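PDB 6C4M: yersinopine synthase from Yersinia pestis, which catalyses the NADPH-dependent reductive condensation of pyruvate with an amino-acid-derived intermediate, the last step in making the metallophore yersinopine. Local coordinates for residues R252-I255 and T256-V259; L321-F324 and L325-N329. All coordinates share one frame; numbering follows the deposited sequence.

Contact 1. Residues R252-I255 and T256-V259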
loop_
_atom_site.group_PDB
_atom_site.type_symbol
_atom_site.label_atom_id
_atom_site.label_comp_id
_atom_site.label_asym_id
_atom_site.label_seq_id
_atom_site.Cartn_x
_atom_site.Cartn_y
_atom_site.Cartn_z
ATOM N N ARG A 252 -27.304 0.947 10.213
ATOM C CA ARG A 252 -26.144 1.798 10.089
ATOM C C ARG A 252 -24.846 1.002 10.085
ATOM O O ARG A 252 -23.832 1.524 9.637
ATOM C CB ARG A 252 -26.141 2.828 11.214
ATOM C CG ARG A 252 -25.940 2.229 12.599
ATOM C CD ARG A 252 -25.950 3.314 13.670
ATOM N NE ARG A 252 -25.941 2.703 15.004
ATOM C CZ ARG A 252 -25.242 3.144 16.052
ATOM N NH1 ARG A 252 -24.493 4.235 15.961
ATOM N NH2 ARG A 252 -25.304 2.485 17.204
ATOM N N PHE A 253 -24.861 -0.252 10.540
ATOM C CA PHE A 253 -23.704 -1.134 10.492
ATOM C C PHE A 253 -23.650 -2.008 9.232
ATOM O O PHE A 253 -23.115 -3.131 9.283
ATOM C CB PHE A 253 -23.682 -2.003 11.756
ATOM C CG PHE A 253 -23.419 -1.223 13.003
ATOM C CD1 PHE A 253 -22.150 -0.770 13.272
ATOM C CD2 PHE A 253 -24.430 -0.933 13.894
ATOM C CE1 PHE A 253 -21.880 -0.045 14.422
ATOM C CE2 PHE A 253 -24.178 -0.196 15.042
ATOM C CZ PHE A 253 -22.900 0.245 15.309
ATOM N N SER A 254 -24.159 -1.526 8.089
ATOM C CA SER A 254 -24.022 -2.236 6.809
ATOM C C SER A 254 -22.730 -1.773 6.110
ATOM O O SER A 254 -22.700 -0.715 5.478
ATOM C CB SER A 254 -25.230 -1.985 5.907
ATOM O OG SER A 254 -26.439 -2.314 6.588
ATOM N N ILE A 255 -21.687 -2.605 6.136
ATOM C CA ILE A 255 -20.381 -2.185 5.634
ATOM C C ILE A 255 -20.460 -1.735 4.170
ATOM O O ILE A 255 -19.817 -0.749 3.786
ATOM C CB ILE A 255 -19.359 -3.320 5.814
ATOM C CG1 ILE A 255 -17.952 -2.851 5.380
ATOM C CG2 ILE A 255 -19.807 -4.561 5.052
ATOM C CD1 ILE A 255 -16.878 -3.861 5.607
ATOM N N THR A 256 -21.234 -2.447 3.328
ATOM C CA THR A 256 -21.176 -2.193 1.893
ATOM C C THR A 256 -21.717 -0.826 1.537
ATOM O O THR A 256 -21.316 -0.269 0.519
ATOM C CB THR A 256 -21.927 -3.248 1.084
ATOM O OG1 THR A 256 -23.314 -3.223 1.448
ATOM C CG2 THR A 256 -21.322 -4.635 1.322
ATOM N N ASN A 257 -22.599 -0.254 2.349
ATOM C CA ASN A 257 -23.053 1.101 2.049
ATOM C C ASN A 257 -21.929 2.112 2.159
ATOM O O ASN A 257 -21.972 3.147 1.485
ATOM C CB ASN A 257 -24.185 1.515 2.977
ATOM C CG ASN A 257 -25.477 0.718 2.736
ATOM O OD1 ASN A 257 -25.495 -0.502 2.888
ATOM N ND2 ASN A 257 -26.553 1.411 2.340
ATOM N N TYR A 258 -20.942 1.852 3.022
ATOM C CA TYR A 258 -19.810 2.755 3.220
ATOM C C TYR A 258 -18.705 2.523 2.198
ATOM O O TYR A 258 -18.111 3.486 1.707
ATOM C CB TYR A 258 -19.230 2.577 4.632
ATOM C CG TYR A 258 -20.180 2.991 5.725
ATOM C CD1 TYR A 258 -20.252 4.310 6.139
ATOM C CD2 TYR A 258 -21.025 2.063 6.323
ATOM C CE1 TYR A 258 -21.134 4.687 7.156
ATOM C CE2 TYR A 258 -21.911 2.430 7.330
ATOM C CZ TYR A 258 -21.974 3.754 7.726
ATOM O OH TYR A 258 -22.849 4.161 8.729
ATOM N N VAL A 259 -18.412 1.264 1.879
ATOM C CA VAL A 259 -17.181 0.899 1.188
ATOM C C VAL A 259 -17.380 0.763 -0.317
ATOM O O VAL A 259 -16.510 1.150 -1.102
ATOM C CB VAL A 259 -16.632 -0.410 1.788
ATOM C CG1 VAL A 259 -15.452 -0.954 1.001
ATOM C CG2 VAL A 259 -16.244 -0.170 3.208
#

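Contact 2. Residues L321-F324 and L325-N329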
loop_
_atom_site.group_PDB
_atom_site.type_symbol
_atom_site.label_atom_id
_atom_site.label_comp_id
_atom_site.label_asym_id
_atom_site.label_seq_id
_atom_site.Cartn_x
_atom_site.Cartn_y
_atom_site.Cartn_z
ATOM N N LEU A 321 -16.533 4.674 11.792
ATOM C CA LEU A 321 -16.273 3.857 10.610
ATOM C C LEU A 321 -15.025 3.004 10.778
ATOM O O LEU A 321 -15.040 1.797 10.506
ATOM C CB LEU A 321 -16.158 4.746 9.375
ATOM C CG LEU A 321 -15.755 4.004 8.101
ATOM C CD1 LEU A 321 -16.763 2.920 7.722
ATOM C CD2 LEU A 321 -15.568 5.007 6.970
ATOM N N LEU A 322 -13.927 3.603 11.229
ATOM C CA LEU A 322 -12.676 2.857 11.270
ATOM C C LEU A 322 -12.721 1.758 12.345
ATOM O O LEU A 322 -12.309 0.616 12.093
ATOM C CB LEU A 322 -11.499 3.833 11.478
ATOM C CG LEU A 322 -10.114 3.196 11.429
ATOM C CD1 LEU A 322 -9.847 2.434 10.116
ATOM C CD2 LEU A 322 -8.982 4.210 11.718
ATOM N N ARG A 323 -13.294 2.057 13.520
ATOM C CA ARG A 323 -13.497 1.009 14.530
ATOM C C ARG A 323 -14.364 -0.124 13.989
ATOM O O ARG A 323 -14.057 -1.304 14.204
ATOM C CB ARG A 323 -14.132 1.584 15.807
ATOM C CG ARG A 323 -14.279 0.557 16.998
ATOM C CD ARG A 323 -15.508 0.836 17.894
ATOM N NE ARG A 323 -16.685 0.771 17.050
ATOM C CZ ARG A 323 -17.199 -0.350 16.560
ATOM N NH1 ARG A 323 -16.694 -1.540 16.893
ATOM N NH2 ARG A 323 -18.243 -0.268 15.748
ATOM N N PHE A 324 -15.454 0.220 13.298
ATOM C CA PHE A 324 -16.330 -0.795 12.704
ATOM C C PHE A 324 -15.564 -1.655 11.704
ATOM O O PHE A 324 -15.625 -2.887 11.755
ATOM C CB PHE A 324 -17.523 -0.104 12.031
ATOM C CG PHE A 324 -18.432 -1.032 11.256
ATOM C CD1 PHE A 324 -19.220 -1.978 11.917
ATOM C CD2 PHE A 324 -18.545 -0.922 9.873
ATOM C CE1 PHE A 324 -20.077 -2.823 11.206
ATOM C CE2 PHE A 324 -19.406 -1.757 9.158
ATOM C CZ PHE A 324 -20.180 -2.698 9.828
ATOM N N LEU A 325 -14.858 -1.021 10.765
ATOM C CA LEU A 325 -14.101 -1.790 9.779
ATOM C C LEU A 325 -13.087 -2.706 10.441
ATOM O O LEU A 325 -12.941 -3.873 10.057
ATOM C CB LEU A 325 -13.369 -0.864 8.821
ATOM C CG LEU A 325 -14.222 0.052 7.966
ATOM C CD1 LEU A 325 -13.328 1.053 7.183
ATOM C CD2 LEU A 325 -15.071 -0.756 6.996
ATOM N N ASN A 326 -12.327 -2.176 11.393
ATOM C CA ASN A 326 -11.245 -2.965 11.962
ATOM C C ASN A 326 -11.792 -3.979 12.960
ATOM O O ASN A 326 -11.499 -5.175 12.858
ATOM C CB ASN A 326 -10.225 -2.053 12.642
ATOM C CG ASN A 326 -8.936 -2.769 12.996
ATOM O OD1 ASN A 326 -8.033 -2.906 12.175
ATOM N ND2 ASN A 326 -8.848 -3.238 14.240
ATOM N N ASP A 327 -12.601 -3.514 13.916
ATOM C CA ASP A 327 -12.940 -4.343 15.073
ATOM C C ASP A 327 -14.169 -5.215 14.834
ATOM O O ASP A 327 -14.301 -6.254 15.477
ATOM C CB ASP A 327 -13.164 -3.475 16.322
ATOM C CG ASP A 327 -11.897 -2.822 16.838
ATOM O OD1 ASP A 327 -10.796 -2.998 16.236
ATOM O OD2 ASP A 327 -12.010 -2.105 17.864
ATOM N N ASP A 328 -15.068 -4.840 13.938
ATOM C CA ASP A 328 -16.221 -5.690 13.633
ATOM C C ASP A 328 -16.098 -6.469 12.328
ATOM O O ASP A 328 -16.892 -7.386 12.114
ATOM C CB ASP A 328 -17.497 -4.860 13.575
ATOM C CG ASP A 328 -17.810 -4.167 14.892
ATOM O OD1 ASP A 328 -17.236 -4.554 15.934
ATOM O OD2 ASP A 328 -18.646 -3.232 14.882
ATOM N N ASN A 329 -15.147 -6.134 11.441
ATOM C CA ASN A 329 -15.057 -6.846 10.164
ATOM C C ASN A 329 -13.690 -7.514 9.969
ATOM O O ASN A 329 -13.563 -8.719 10.214
ATOM C CB ASN A 329 -15.420 -5.889 9.025
ATOM C CG ASN A 329 -16.893 -5.510 9.049
ATOM O OD1 ASN A 329 -17.708 -6.147 8.372
ATOM N ND2 ASN A 329 -17.251 -4.511 9.872
HETATM O O HOH W 1 -14.409 -2.204 18.991
#

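Contact 1. Residues R252-I255 and T256-V259
Arg252 O meets the phenol of Tyr258 where the loop after helix 247-251 runs into the N-terminal turn of helix 255-264. This helix carries His260, the inferred proton donor/acceptor of the enzyme. The carbonyl oxygen lies at the edge of the ring and in its plane, 3.0 Å from Tyr258 OH and 3.1 Å from Tyr258 CE2. The Arg252 side chain leads elsewhere: its NE bonds to Ala249 O, and Phe253 CZ sits over one face of the guanidinium, toward its rim.

The carbonyl of Ser254 serves the helix start. Asn257 N bonds to Ser254 O at 3.2 Å and closes an i to i+3 turn, with the N-H well off the line to the oxygen (139°). The donor stands above the carbonyl plane. Beside this bond Asn257 OD1 approaches Ser254 CB to 3.4 Å. The polar ends of both side chains are held by other parts of the chain. Ser254 OG has Glu251 O as its main partner, with Ser140 O and Ser166 O also within bonding reach of its single proton. Asn257 ND2 bonds to Ser141 OG.

Ile255 O accepts two bonds, from Tyr258 N and Val259 N, so one oxygen serves both an i+3 and an i+4 donor. Val259 N comes nearly end-on to the carbonyl, while Tyr258 N stands above its plane. The Tyr258 ring has Ile255 O at its edge as well, and the ring makes an edge-to-face stack with Tyr307.

Ile255 also makes the apolar part of the contact. Its CG2 turns toward Thr256, 4.0 Å from Thr256 CG2, and the Ile255 and Thr256 side chains cross at about a right angle. With CG1 anti to the backbone N (chi1 -176°), the other branch runs along the helix, and Ile255 CG1 rests 3.9 Å from Val259 CG2.

Contact 2. Residues L321-F324 and L325-N329
Phe324 and Asn329 form the tight side of this contact, at the wider pi-type turn at 325-329. Asn329 ND2 lies over the centre of the Phe324 ring, 3.4 Å above its plane, with the amide steeply turned against the ring. The same nitrogen bonds to Phe324 O at 3.0 Å. Asp328 N reaches that oxygen from the opposite face of its carbonyl plane. At the ring edge, Asp328 OD2 comes to 3.3 Å from Phe324 CD1. Bends at chi2 and chi3 fold the Arg323 chain back toward this buried carboxylate. Arg323 NH2 makes the salt bridge to Asp328 OD2 at 3.1 Å, from above the carboxylate plane, and NH1 adds weak bonds to both oxygens. Leu321 CD1 packs on Leu325 CG (3.8 Å) one turn earlier. Leu321, Phe324, Leu325 and Asn329 touch helix 255-264, while Leu322 and Leu325 meet helix 350-364.

The looser side is partly exposed. There a water links Arg323 NH1 to Asp327, giving a proton to Asp327 OD2 at 2.7 Å. The Asp327 carboxylate also forms a salt bridge with Arg339.

Asp328 OD2 also bonds to Tyr214 OH. With Arg323 and a hydroxyl on one oxygen, the buried Asp328 is probably held as the anion.

Contacts 1 and 2 lie in series along the chain, their centres about 11 Å apart, and they meet in space. Phe253 O comes to 3.0 Å from Phe324 CZ, and the two phenylalanine rings meet with planes at about 50°. Ile255 CD1 packs against helix 321-329, 3.9 Å from Leu325 CD2 and 3.7 Å from Asn329 OD1. Contact 1 is the one nearer the active site. The Thr256 side chain is about 4 Å from that of His260, the inferred proton donor/acceptor, and about 6 Å from the bound NADP. Contact 2 lies farther from both: the Asn329 side chain is about 9 Å from NADP, and that of Leu325 about 10 Å from the His260 side chain.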